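Local coordinates for putative membrane protein (Yersinia pestis CO92, PDB 5TF3), which is of unknown function but belongs to the all-helical DUF1198 family and is probably a membrane protein, at residues 72-75 / 76-80; 95-98 / 99-103. All coordinates share one frame; numbering follows the deposited sequence.

Contact 1. Residues 72-75 / 76-80; sequences NVEL and WRNTL
L75 and N72 meet the indole of W76 in two different ways, one over a face and one at an edge. The CD2 methyl of L75 lies almost straight above the five-membered ring of W76, 3.7 Å from its centroid, a CH-pi contact that falls toward one end of the indole. L75 CG stands anti to its own N (chi1 -171°), which lays CD2 over this part of the neighbouring ring. N72 comes alongside at the ring edge, its amide plane turned 74° against the indole, with N72 OD1 3.5 Å from W76 NE1. A water closes that gap: it donates to N72 OD1 at 2.6 Å and accepts from W76 NE1 at 2.9 Å, lying in the indole plane. N72 ND2 is held by the carbonyl of N67, so both ends of the amide are bound and its rotation is fixed. N72 and W76 are one turn apart on helix 70-82, while L75 and W76 are sequence neighbours; i to i+4 backbone bonds run from W76, R77 and N78 back to N72, V73 and E74. W76 also stacks on H62 and packs against V58, F59 and T63, joining its helix to helix 48-65, whereas V73 and R77 touch Y118 and F122 of helix 108-122. One turn on, the carbonyl oxygen of L75 takes two donors from a single residue: T79 OG1 at 3.0 Å and T79 N at 3.2 Å, arriving from opposite faces of the carbonyl plane. T79 OG1 is beside its own N (chi1 -55°), which carries the hydroxyl back toward the preceding turn. E74 and N78 run side by side with carboxylate and amide planes steeply turned; the nearest side-chain atoms, E74 CG and N78 ND2, are 3.9 Å apart.

Contact 2. Residues 95-98 / 99-103; sequences DAAL and FYFAE
Y100 packs back against the carbonyl of A96, one turn earlier in helix 91-100. Its CB stands 3.7 Å from A96 O, and CG is at nearly the same distance. CD2 comes closest, 3.2 Å from A96 O, and the oxygen lies obliquely to the ring. This follows from chi1 of -75°, which sets CG beside the backbone N and sends the ring back along the helix. Farther out, CE2 comes within 4.5 Å of the A96 methyl, a loose apolar touch. F99 CD2 lies over one face of the ring, 3.5 Å above its plane and offset toward the rim, while Y100 CE1 lies at the edge of the F99 ring. Toward its tip the side chain is set among L57, M31 and F39, the last an edge-to-face partner from helix 33-45. F101 repeats the pattern against A97: CD2 is 3.4 Å from A97 O and 4.2 Å from A97 CB. The backbone beneath marks the end of the helix. Y100 N donates almost straight to A96 O (178°), and F101 N donates to A97 O at 3.0 Å, yet F99 N has only weak bonds, shared between D95 O and A96 O. F101 is the first residue to leave helical angles, and a 3-10 segment starts at A102. A97 and F101 face helix 48-65, touching I60 and I65 respectively. The CD2 atoms of Y100 and F101, weakly polarised aromatic C-H groups, thus approach carbonyl oxygens that already accept backbone N-H groups; any further electrostatic gain is probably slight.

From the N terminus the chain lays down helices 2-17, 22-29, 33-45 and 48-65 before reaching either contact. Contact 1 lies on helix 70-82, and contact 2 follows on helix 91-100 and the turn after it. Each joins neighbouring turns of continuous chain, so neither closes a long loop, and the two stand in series without nesting or crossing. Their centres are 21 Å apart, on opposite sides of the chain's centre, and they do not touch. Helix 48-65 is common to both, meeting V73 and W76 from contact 1 and A97, Y100 and F101 from contact 2. Helix 108-122 also receives side chains from both, V73 and R77 in contact 1 and L98 in contact 2.

Contact 1. Residues 72-75 / 76-80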
ATOM      1  N   ASN A  72     -10.221   6.769   8.696  1.00 27.04           N
ATOM      2  CA  ASN A  72      -9.883   5.882   7.590  1.00 24.35           C
ATOM      3  C   ASN A  72      -8.493   5.284   7.774  1.00 28.24           C
ATOM      4  O   ASN A  72      -8.267   4.111   7.453  1.00 28.42           O
ATOM      5  CB  ASN A  72      -9.988   6.635   6.257  1.00 28.98           C
ATOM      6  CG  ASN A  72      -9.902   5.702   5.054  1.00 32.37           C
ATOM      7  OD1 ASN A  72     -10.708   4.779   4.903  1.00 32.11           O
ATOM      8  ND2 ASN A  72      -8.920   5.935   4.199  1.00 31.09           N
ATOM      9  N   VAL A  73      -7.552   6.062   8.324  1.00 29.52           N
ATOM     10  CA  VAL A  73      -6.210   5.531   8.533  1.00 25.26           C
ATOM     11  C   VAL A  73      -6.252   4.389   9.539  1.00 25.14           C
ATOM     12  O   VAL A  73      -5.577   3.361   9.368  1.00 27.16           O
ATOM     13  CB  VAL A  73      -5.245   6.660   8.971  1.00 27.48           C
ATOM     14  CG1 VAL A  73      -3.927   6.081   9.456  1.00 29.69           C
ATOM     15  CG2 VAL A  73      -4.969   7.616   7.795  1.00 25.52           C
ATOM     16  N   GLU A  74      -7.053   4.542  10.595  1.00 24.94           N
ATOM     17  CA  GLU A  74      -7.188   3.476  11.585  1.00 29.70           C
ATOM     18  C   GLU A  74      -7.760   2.212  10.949  1.00 31.86           C
ATOM     19  O   GLU A  74      -7.304   1.093  11.231  1.00 32.01           O
ATOM     20  CB  GLU A  74      -8.069   3.952  12.742  1.00 28.37           C
ATOM     21  CG  GLU A  74      -8.325   2.884  13.790  1.00 44.60           C
ATOM     22  CD  GLU A  74      -8.988   3.435  15.039  1.00 66.40           C
ATOM     23  OE1 GLU A  74      -8.800   4.635  15.345  1.00 76.30           O
ATOM     24  OE2 GLU A  74      -9.702   2.664  15.715  1.00 76.24           O
ATOM     25  N   LEU A  75      -8.755   2.381  10.078  1.00 34.83           N
ATOM     26  CA  LEU A  75      -9.327   1.268   9.328  1.00 35.72           C
ATOM     27  C   LEU A  75      -8.254   0.483   8.578  1.00 26.57           C
ATOM     28  O   LEU A  75      -8.170  -0.745   8.696  1.00 24.98           O
ATOM     29  CB  LEU A  75     -10.369   1.831   8.357  1.00 32.18           C
ATOM     30  CG  LEU A  75     -11.279   0.914   7.571  1.00 41.42           C
ATOM     31  CD1 LEU A  75     -12.532   1.702   7.186  1.00 42.20           C
ATOM     32  CD2 LEU A  75     -10.566   0.360   6.339  1.00 33.12           C
ATOM     33  N   TRP A  76      -7.442   1.177   7.764  1.00 23.37           N
ATOM     34  CA  TRP A  76      -6.446   0.492   6.941  1.00 25.91           C
ATOM     35  C   TRP A  76      -5.277  -0.030   7.764  1.00 25.92           C
ATOM     36  O   TRP A  76      -4.714  -1.085   7.441  1.00 25.76           O
ATOM     37  CB  TRP A  76      -5.974   1.420   5.809  1.00 22.54           C
ATOM     38  CG  TRP A  76      -7.051   1.477   4.768  1.00 25.27           C
ATOM     39  CD1 TRP A  76      -8.036   2.424   4.633  1.00 23.68           C
ATOM     40  CD2 TRP A  76      -7.300   0.489   3.762  1.00 24.57           C
ATOM     41  NE1 TRP A  76      -8.861   2.098   3.564  1.00 26.67           N
ATOM     42  CE2 TRP A  76      -8.432   0.906   3.029  1.00 23.68           C
ATOM     43  CE3 TRP A  76      -6.664  -0.709   3.411  1.00 25.69           C
ATOM     44  CZ2 TRP A  76      -8.936   0.176   1.962  1.00 28.23           C
ATOM     45  CZ3 TRP A  76      -7.178  -1.442   2.339  1.00 25.02           C
ATOM     46  CH2 TRP A  76      -8.294  -0.992   1.634  1.00 20.26           C
ATOM     47  N   ARG A  77      -4.921   0.661   8.846  1.00 24.25           N
ATOM     48  CA  ARG A  77      -3.876   0.152   9.729  1.00 25.47           C
ATOM     49  C   ARG A  77      -4.288  -1.187  10.346  1.00 26.14           C
ATOM     50  O   ARG A  77      -3.473  -2.115  10.466  1.00 30.30           O
ATOM     51  CB  ARG A  77      -3.576   1.190  10.826  1.00 22.36           C
ATOM     52  CG  ARG A  77      -2.562   0.715  11.857  1.00 23.50           C
ATOM     53  CD  ARG A  77      -2.262   1.780  12.955  1.00 27.44           C
ATOM     54  NE  ARG A  77      -1.223   1.301  13.867  1.00 30.61           N
ATOM     55  CZ  ARG A  77      -1.458   0.623  14.986  1.00 36.53           C
ATOM     56  NH1 ARG A  77      -2.706   0.373  15.369  1.00 34.21           N
ATOM     57  NH2 ARG A  77      -0.442   0.214  15.729  1.00 33.47           N
ATOM     58  N   ASN A  78      -5.553  -1.303  10.754  1.00 26.32           N
ATOM     59  CA  ASN A  78      -6.020  -2.559  11.326  1.00 26.27           C
ATOM     60  C   ASN A  78      -6.050  -3.659  10.281  1.00 30.23           C
ATOM     61  O   ASN A  78      -5.892  -4.837  10.627  1.00 29.68           O
ATOM     62  CB  ASN A  78      -7.407  -2.380  11.953  1.00 27.07           C
ATOM     63  CG  ASN A  78      -7.364  -1.564  13.237  1.00 36.63           C
ATOM     64  OD1 ASN A  78      -6.313  -1.451  13.877  1.00 37.89           O
ATOM     65  ND2 ASN A  78      -8.513  -1.014  13.636  1.00 32.75           N
ATOM     66  N   THR A  79      -6.251  -3.301   9.005  1.00 26.63           N
ATOM     67  CA  THR A  79      -6.187  -4.296   7.935  1.00 28.92           C
ATOM     68  C   THR A  79      -4.774  -4.868   7.805  1.00 31.52           C
ATOM     69  O   THR A  79      -4.603  -6.086   7.676  1.00 31.45           O
ATOM     70  CB  THR A  79      -6.690  -3.670   6.616  1.00 31.27           C
ATOM     71  OG1 THR A  79      -8.006  -3.143   6.825  1.00 35.64           O
ATOM     72  CG2 THR A  79      -6.799  -4.697   5.496  1.00 30.67           C
ATOM     73  N   LEU A  80      -3.745  -4.015   7.879  1.00 31.25           N
ATOM     74  CA  LEU A  80      -2.377  -4.526   7.920  1.00 30.43           C
ATOM     75  C   LEU A  80      -2.178  -5.442   9.112  1.00 30.28           C
ATOM     76  O   LEU A  80      -1.644  -6.547   8.976  1.00 35.53           O
ATOM     77  CB  LEU A  80      -1.364  -3.382   7.988  1.00 34.70           C
ATOM     78  CG  LEU A  80      -1.206  -2.469   6.789  1.00 35.97           C
ATOM     79  CD1 LEU A  80      -0.107  -1.432   7.098  1.00 32.85           C
ATOM     80  CD2 LEU A  80      -0.854  -3.306   5.586  1.00 34.11           C
TER
HETATM   81  O   HOH W   1     -11.375   3.281   2.837  1.00 28.74           O

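Contact 2. Residues 95-98 / 99-103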
ATOM      1  N   ASP A  95       8.622   5.987  -0.929  1.00 54.46           N
ATOM      2  CA  ASP A  95       9.399   6.200  -2.142  1.00 61.10           C
ATOM      3  C   ASP A  95       8.829   5.385  -3.299  1.00 61.87           C
ATOM      4  O   ASP A  95       8.733   5.885  -4.427  1.00 65.28           O
ATOM      5  CB  ASP A  95      10.861   5.853  -1.895  1.00 63.82           C
ATOM      6  CG  ASP A  95      11.606   6.940  -1.105  1.00 73.23           C
ATOM      7  OD1 ASP A  95      11.154   8.108  -1.066  1.00 74.03           O
ATOM      8  OD2 ASP A  95      12.656   6.628  -0.520  1.00 76.80           O
ATOM      9  N   ALA A  96       8.433   4.134  -3.030  1.00 56.30           N
ATOM     10  CA  ALA A  96       7.764   3.312  -4.039  1.00 63.04           C
ATOM     11  C   ALA A  96       6.450   3.941  -4.482  1.00 66.84           C
ATOM     12  O   ALA A  96       6.069   3.850  -5.654  1.00 66.57           O
ATOM     13  CB  ALA A  96       7.506   1.907  -3.490  1.00 55.07           C
ATOM     14  N   ALA A  97       5.730   4.557  -3.550  1.00 50.35           N
ATOM     15  CA  ALA A  97       4.532   5.292  -3.924  1.00 48.83           C
ATOM     16  C   ALA A  97       4.853   6.415  -4.904  1.00 55.49           C
ATOM     17  O   ALA A  97       4.099   6.651  -5.854  1.00 51.03           O
ATOM     18  CB  ALA A  97       3.857   5.852  -2.677  1.00 46.60           C
ATOM     19  N   LEU A  98       5.962   7.128  -4.683  1.00 53.39           N
ATOM     20  CA  LEU A  98       6.285   8.278  -5.524  1.00 55.76           C
ATOM     21  C   LEU A  98       6.577   7.869  -6.958  1.00 65.77           C
ATOM     22  O   LEU A  98       6.447   8.690  -7.877  1.00 65.79           O
ATOM     23  CB  LEU A  98       7.481   9.041  -4.951  1.00 58.00           C
ATOM     24  CG  LEU A  98       7.110   9.891  -3.738  1.00 60.08           C
ATOM     25  CD1 LEU A  98       8.299  10.659  -3.192  1.00 64.44           C
ATOM     26  CD2 LEU A  98       5.976  10.837  -4.097  1.00 58.03           C
ATOM     27  N   PHE A  99       6.999   6.627  -7.182  1.00 60.55           N
ATOM     28  CA  PHE A  99       7.112   6.195  -8.566  1.00 63.81           C
ATOM     29  C   PHE A  99       5.770   5.739  -9.127  1.00 57.85           C
ATOM     30  O   PHE A  99       5.319   6.236 -10.165  1.00 58.79           O
ATOM     31  CB  PHE A  99       8.105   5.061  -8.728  1.00 68.32           C
ATOM     32  CG  PHE A  99       7.975   4.395 -10.065  1.00 71.31           C
ATOM     33  CD1 PHE A  99       8.354   5.067 -11.220  1.00 78.23           C
ATOM     34  CD2 PHE A  99       7.395   3.152 -10.188  1.00 65.36           C
ATOM     35  CE1 PHE A  99       8.233   4.481 -12.469  1.00 74.09           C
ATOM     36  CE2 PHE A  99       7.269   2.557 -11.439  1.00 72.27           C
ATOM     37  CZ  PHE A  99       7.678   3.228 -12.576  1.00 70.68           C
ATOM     38  N   TYR A 100       5.138   4.757  -8.471  1.00 55.26           N
ATOM     39  CA  TYR A 100       3.993   4.088  -9.090  1.00 56.42           C
ATOM     40  C   TYR A 100       2.852   5.060  -9.347  1.00 56.20           C
ATOM     41  O   TYR A 100       2.100   4.889 -10.321  1.00 53.66           O
ATOM     42  CB  TYR A 100       3.528   2.916  -8.228  1.00 53.98           C
ATOM     43  CG  TYR A 100       4.432   1.700  -8.300  1.00 57.54           C
ATOM     44  CD1 TYR A 100       4.694   1.068  -9.510  1.00 61.86           C
ATOM     45  CD2 TYR A 100       5.015   1.178  -7.154  1.00 62.59           C
ATOM     46  CE1 TYR A 100       5.529  -0.050  -9.575  1.00 65.53           C
ATOM     47  CE2 TYR A 100       5.834   0.060  -7.203  1.00 64.95           C
ATOM     48  CZ  TYR A 100       6.094  -0.546  -8.413  1.00 70.55           C
ATOM     49  OH  TYR A 100       6.916  -1.650  -8.453  1.00 73.14           O
ATOM     50  N   PHE A 101       2.735   6.107  -8.523  1.00 51.85           N
ATOM     51  CA  PHE A 101       1.708   7.129  -8.694  1.00 56.99           C
ATOM     52  C   PHE A 101       2.284   8.447  -9.227  1.00 58.23           C
ATOM     53  O   PHE A 101       1.730   9.521  -8.982  1.00 56.19           O
ATOM     54  CB  PHE A 101       0.959   7.336  -7.376  1.00 51.12           C
ATOM     55  CG  PHE A 101       0.371   6.063  -6.821  1.00 47.31           C
ATOM     56  CD1 PHE A 101      -0.691   5.438  -7.465  1.00 47.44           C
ATOM     57  CD2 PHE A 101       0.898   5.472  -5.681  1.00 45.63           C
ATOM     58  CE1 PHE A 101      -1.231   4.258  -6.973  1.00 47.77           C
ATOM     59  CE2 PHE A 101       0.369   4.298  -5.179  1.00 46.80           C
ATOM     60  CZ  PHE A 101      -0.699   3.688  -5.822  1.00 45.70           C
ATOM     61  N   ALA A 102       3.368   8.366  -9.999  1.00 64.18           N
ATOM     62  CA  ALA A 102       4.057   9.572 -10.469  1.00 68.98           C
ATOM     63  C   ALA A 102       3.129  10.493 -11.256  1.00 70.33           C
ATOM     64  O   ALA A 102       3.207  11.720 -11.126  1.00 70.77           O
ATOM     65  CB  ALA A 102       5.262   9.181 -11.316  1.00 62.51           C
ATOM     66  N   GLU A 103       2.232   9.925 -12.062  1.00 59.36           N
ATOM     67  CA  GLU A 103       1.325  10.737 -12.870  1.00 68.19           C
ATOM     68  C   GLU A 103       0.357  11.566 -12.032  1.00 69.10           C
ATOM     69  O   GLU A 103      -0.229  12.524 -12.551  1.00 72.46           O
ATOM     70  CB  GLU A 103       0.540   9.842 -13.828  1.00 69.17           C
ATOM     71  CG  GLU A 103       1.408   9.142 -14.862  1.00 74.53           C
ATOM     72  CD  GLU A 103       0.583   8.366 -15.881  1.00 85.20           C
ATOM     73  OE1 GLU A 103      -0.606   8.088 -15.591  1.00 86.78           O
ATOM     74  OE2 GLU A 103       1.123   8.042 -16.968  1.00 86.61           O
TER